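Local atomic coordinates of hypothetical protein jhp0584 (Helicobacter pylori J99, PDB entry 4R7K), a protein that is of unknown function but belongs to the SRPBCC superfamily, many of whose members bind hydrophobic ligands in a deep pocket between sheet and C-terminal helix. Residues H139-E144 and V151-Q156. Residues are numbered along the deposited sequence; the frame is centred on the assembly and turned at random.
Sequences HAWLVE and VRILTQ
In Thr155 the hydroxyl stands opposite the main-chain nitrogen (chi1 -167°), beside its own carbonyl carbon, and His139 likewise swings its ring anti to the main-chain nitrogen (chi1 -174°), which brings the two groups together on the sheet face that carries Trp141 and Ile153. His139 NE2 donates to Thr155 OG1 at 2.8 Å, nearly in the imidazole plane although the bond is bent, and the hydroxyl in turn donates to Ala140 O, 3.0 Å from OG1. That carbonyl is gripped twice, since Gln156 N reaches it from the opposite face of its plane. The same OG1 lies 3.3 Å above the Trp141 indole, over its centre, while Thr155 CB makes a CH-pi contact with the six-membered ring. Ile153 CG2 meets the edge of this indole, 4.1 Å from Trp141 CE3, and Val143 continues the apolar row toward Val151. Leu183 of helix 174-190 packs on Trp141, Ile153 and Thr155, so this is the face of the antiparallel sheet covered by the long C-terminal helix, as in the helix-grip fold of SRPBCC proteins. On the other face, Glu144 and Arg152 run side by side from a hydrogen-bonded pair, and Arg152 NH1 meets Glu144 OE2 at 2.8 Å, at the guanidinium edge. Glu49 takes Arg152 NE in a second salt bridge, and Asn29 binds both Glu144 OE1 and Arg152 NH1. Two carboxylates probably offset the charge of the buried guanidinium, and the bonds at NE and NH1 probably fix its rotation, whereas across the sheet the short chain of hydrogen bonds from His139 through Thr155 to Ala140 satisfies a buried hydroxyl as both acceptor and donor.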
ATOM      1  N   HIS A 139      20.965   6.212  -3.706  1.00 21.22           N
ATOM      2  CA  HIS A 139      20.304   4.924  -3.528  1.00 20.68           C
ATOM      3  C   HIS A 139      21.364   3.829  -3.464  1.00 21.76           C
ATOM      4  O   HIS A 139      22.084   3.596  -4.412  1.00 20.83           O
ATOM      5  CB  HIS A 139      19.426   4.700  -4.725  1.00 23.16           C
ATOM      6  CG  HIS A 139      18.565   3.487  -4.643  1.00 23.01           C
ATOM      7  ND1 HIS A 139      17.518   3.274  -5.511  1.00 25.26           N
ATOM      8  CD2 HIS A 139      18.507   2.487  -3.732  1.00 25.17           C
ATOM      9  CE1 HIS A 139      16.921   2.136  -5.203  1.00 26.40           C
ATOM     10  NE2 HIS A 139      17.505   1.640  -4.128  1.00 25.14           N
ATOM     11  N   ALA A 140      21.450   3.171  -2.319  1.00 20.67           N
ATOM     12  CA  ALA A 140      22.505   2.207  -2.076  1.00 19.18           C
ATOM     13  C   ALA A 140      21.927   0.823  -1.906  1.00 20.32           C
ATOM     14  O   ALA A 140      20.756   0.633  -1.454  1.00 20.62           O
ATOM     15  CB  ALA A 140      23.286   2.597  -0.841  1.00 18.58           C
ATOM     16  N   TRP A 141      22.763  -0.139  -2.239  1.00 20.87           N
ATOM     17  CA  TRP A 141      22.405  -1.520  -2.193  1.00 20.05           C
ATOM     18  C   TRP A 141      23.526  -2.314  -1.589  1.00 19.73           C
ATOM     19  O   TRP A 141      24.732  -2.033  -1.836  1.00 20.00           O
ATOM     20  CB  TRP A 141      22.172  -2.067  -3.619  1.00 20.23           C
ATOM     21  CG  TRP A 141      21.060  -1.475  -4.419  1.00 21.52           C
ATOM     22  CD1 TRP A 141      21.079  -0.280  -5.087  1.00 22.86           C
ATOM     23  CD2 TRP A 141      19.788  -2.075  -4.710  1.00 20.34           C
ATOM     24  NE1 TRP A 141      19.888  -0.100  -5.760  1.00 24.03           N
ATOM     25  CE2 TRP A 141      19.082  -1.183  -5.544  1.00 21.06           C
ATOM     26  CE3 TRP A 141      19.181  -3.297  -4.362  1.00 20.94           C
ATOM     27  CZ2 TRP A 141      17.787  -1.445  -5.987  1.00 21.59           C
ATOM     28  CZ3 TRP A 141      17.879  -3.545  -4.792  1.00 19.09           C
ATOM     29  CH2 TRP A 141      17.213  -2.645  -5.618  1.00 20.04           C
ATOM     30  N   LEU A 142      23.138  -3.350  -0.850  1.00 21.05           N
ATOM     31  CA  LEU A 142      24.067  -4.299  -0.275  1.00 21.31           C
ATOM     32  C   LEU A 142      23.467  -5.677  -0.433  1.00 21.03           C
ATOM     33  O   LEU A 142      22.408  -5.972   0.144  1.00 20.94           O
ATOM     34  CB  LEU A 142      24.320  -3.984   1.199  1.00 22.86           C
ATOM     35  CG  LEU A 142      25.561  -4.659   1.816  1.00 25.42           C
ATOM     36  CD1 LEU A 142      25.936  -3.918   3.105  1.00 27.78           C
ATOM     37  CD2 LEU A 142      25.258  -6.125   2.080  1.00 28.53           C
ATOM     38  N   VAL A 143      24.128  -6.506  -1.240  1.00 22.22           N
ATOM     39  CA  VAL A 143      23.702  -7.886  -1.495  1.00 20.11           C
ATOM     40  C   VAL A 143      24.792  -8.773  -0.898  1.00 21.36           C
ATOM     41  O   VAL A 143      25.969  -8.578  -1.214  1.00 22.71           O
ATOM     42  CB  VAL A 143      23.577  -8.187  -3.013  1.00 21.62           C
ATOM     43  CG1 VAL A 143      23.088  -9.628  -3.227  1.00 21.77           C
ATOM     44  CG2 VAL A 143      22.601  -7.245  -3.713  1.00 23.76           C
ATOM     45  N   GLU A 144      24.423  -9.729  -0.032  1.00 21.75           N
ATOM     46  CA  GLU A 144      25.401 -10.617   0.551  1.00 23.42           C
ATOM     47  C   GLU A 144      24.918 -12.011   0.865  1.00 25.16           C
ATOM     48  O   GLU A 144      23.726 -12.267   1.122  1.00 24.34           O
ATOM     49  CB  GLU A 144      26.030 -10.019   1.822  1.00 26.20           C
ATOM     50  CG  GLU A 144      25.072  -9.820   2.964  1.00 27.31           C
ATOM     51  CD  GLU A 144      25.765  -9.279   4.214  1.00 30.09           C
ATOM     52  OE1 GLU A 144      27.002  -9.483   4.343  1.00 26.63           O
ATOM     53  OE2 GLU A 144      25.075  -8.667   5.072  1.00 26.26           O
ATOM     54  N   VAL A 151      20.490 -15.460   1.038  1.00 26.45           N
ATOM     55  CA  VAL A 151      21.030 -14.229   0.491  1.00 24.53           C
ATOM     56  C   VAL A 151      20.217 -13.080   1.049  1.00 24.35           C
ATOM     57  O   VAL A 151      18.976 -13.159   1.113  1.00 24.08           O
ATOM     58  CB  VAL A 151      20.977 -14.227  -1.047  1.00 24.51           C
ATOM     59  CG1 VAL A 151      21.208 -12.852  -1.613  1.00 24.08           C
ATOM     60  CG2 VAL A 151      21.962 -15.242  -1.618  1.00 26.70           C
ATOM     61  N   ARG A 152      20.931 -12.053   1.510  1.00 22.58           N
ATOM     62  CA  ARG A 152      20.348 -10.816   1.980  1.00 21.64           C
ATOM     63  C   ARG A 152      20.451  -9.722   0.936  1.00 20.49           C
ATOM     64  O   ARG A 152      21.496  -9.561   0.292  1.00 22.84           O
ATOM     65  CB  ARG A 152      21.081 -10.347   3.227  1.00 21.59           C
ATOM     66  CG  ARG A 152      20.643  -8.989   3.778  1.00 20.24           C
ATOM     67  CD  ARG A 152      21.553  -8.636   4.951  1.00 22.42           C
ATOM     68  NE  ARG A 152      21.159  -7.417   5.687  1.00 22.04           N
ATOM     69  CZ  ARG A 152      22.008  -6.560   6.240  1.00 21.67           C
ATOM     70  NH1 ARG A 152      23.307  -6.718   6.095  1.00 22.75           N
ATOM     71  NH2 ARG A 152      21.542  -5.514   6.918  1.00 22.09           N
ATOM     72  N   ILE A 153      19.348  -9.000   0.734  1.00 20.83           N
ATOM     73  CA  ILE A 153      19.322  -7.849  -0.141  1.00 20.02           C
ATOM     74  C   ILE A 153      18.813  -6.654   0.672  1.00 20.25           C
ATOM     75  O   ILE A 153      17.649  -6.615   1.083  1.00 21.70           O
ATOM     76  CB  ILE A 153      18.428  -8.043  -1.397  1.00 21.33           C
ATOM     77  CG1 ILE A 153      18.740  -9.348  -2.094  1.00 22.42           C
ATOM     78  CG2 ILE A 153      18.635  -6.869  -2.347  1.00 22.15           C
ATOM     79  CD1 ILE A 153      17.776  -9.740  -3.201  1.00 23.13           C
ATOM     80  N   LEU A 154      19.689  -5.688   0.888  1.00 20.09           N
ATOM     81  CA  LEU A 154      19.372  -4.494   1.635  1.00 20.07           C
ATOM     82  C   LEU A 154      19.451  -3.348   0.690  1.00 21.70           C
ATOM     83  O   LEU A 154      20.483  -3.183   0.010  1.00 20.23           O
ATOM     84  CB  LEU A 154      20.399  -4.257   2.743  1.00 20.09           C
ATOM     85  CG  LEU A 154      20.301  -2.930   3.550  1.00 20.63           C
ATOM     86  CD1 LEU A 154      19.092  -2.895   4.451  1.00 21.86           C
ATOM     87  CD2 LEU A 154      21.544  -2.734   4.401  1.00 22.82           C
ATOM     88  N   THR A 155      18.376  -2.551   0.621  1.00 21.38           N
ATOM     89  CA  THR A 155      18.414  -1.356  -0.154  1.00 20.64           C
ATOM     90  C   THR A 155      17.898  -0.146   0.676  1.00 19.49           C
ATOM     91  O   THR A 155      16.847  -0.197   1.348  1.00 18.50           O
ATOM     92  CB  THR A 155      17.714  -1.500  -1.509  1.00 22.93           C
ATOM     93  OG1 THR A 155      18.065  -0.378  -2.326  1.00 24.20           O
ATOM     94  CG2 THR A 155      16.204  -1.569  -1.353  1.00 23.55           C
ATOM     95  N   GLN A 156      18.651   0.934   0.611  1.00 18.04           N
ATOM     96  CA  GLN A 156      18.371   2.138   1.379  1.00 16.91           C
ATOM     97  C   GLN A 156      18.601   3.334   0.535  1.00 20.01           C
ATOM     98  O   GLN A 156      19.536   3.362  -0.262  1.00 20.79           O
ATOM     99  CB  GLN A 156      19.248   2.209   2.634  1.00 17.90           C
ATOM    100  CG  GLN A 156      19.077   1.048   3.574  1.00 18.93           C
ATOM    101  CD  GLN A 156      19.906   1.149   4.842  1.00 19.88           C
ATOM    102  OE1 GLN A 156      21.058   1.598   4.845  1.00 20.70           O
ATOM    103  NE2 GLN A 156      19.314   0.726   5.931  1.00 23.26           N
TER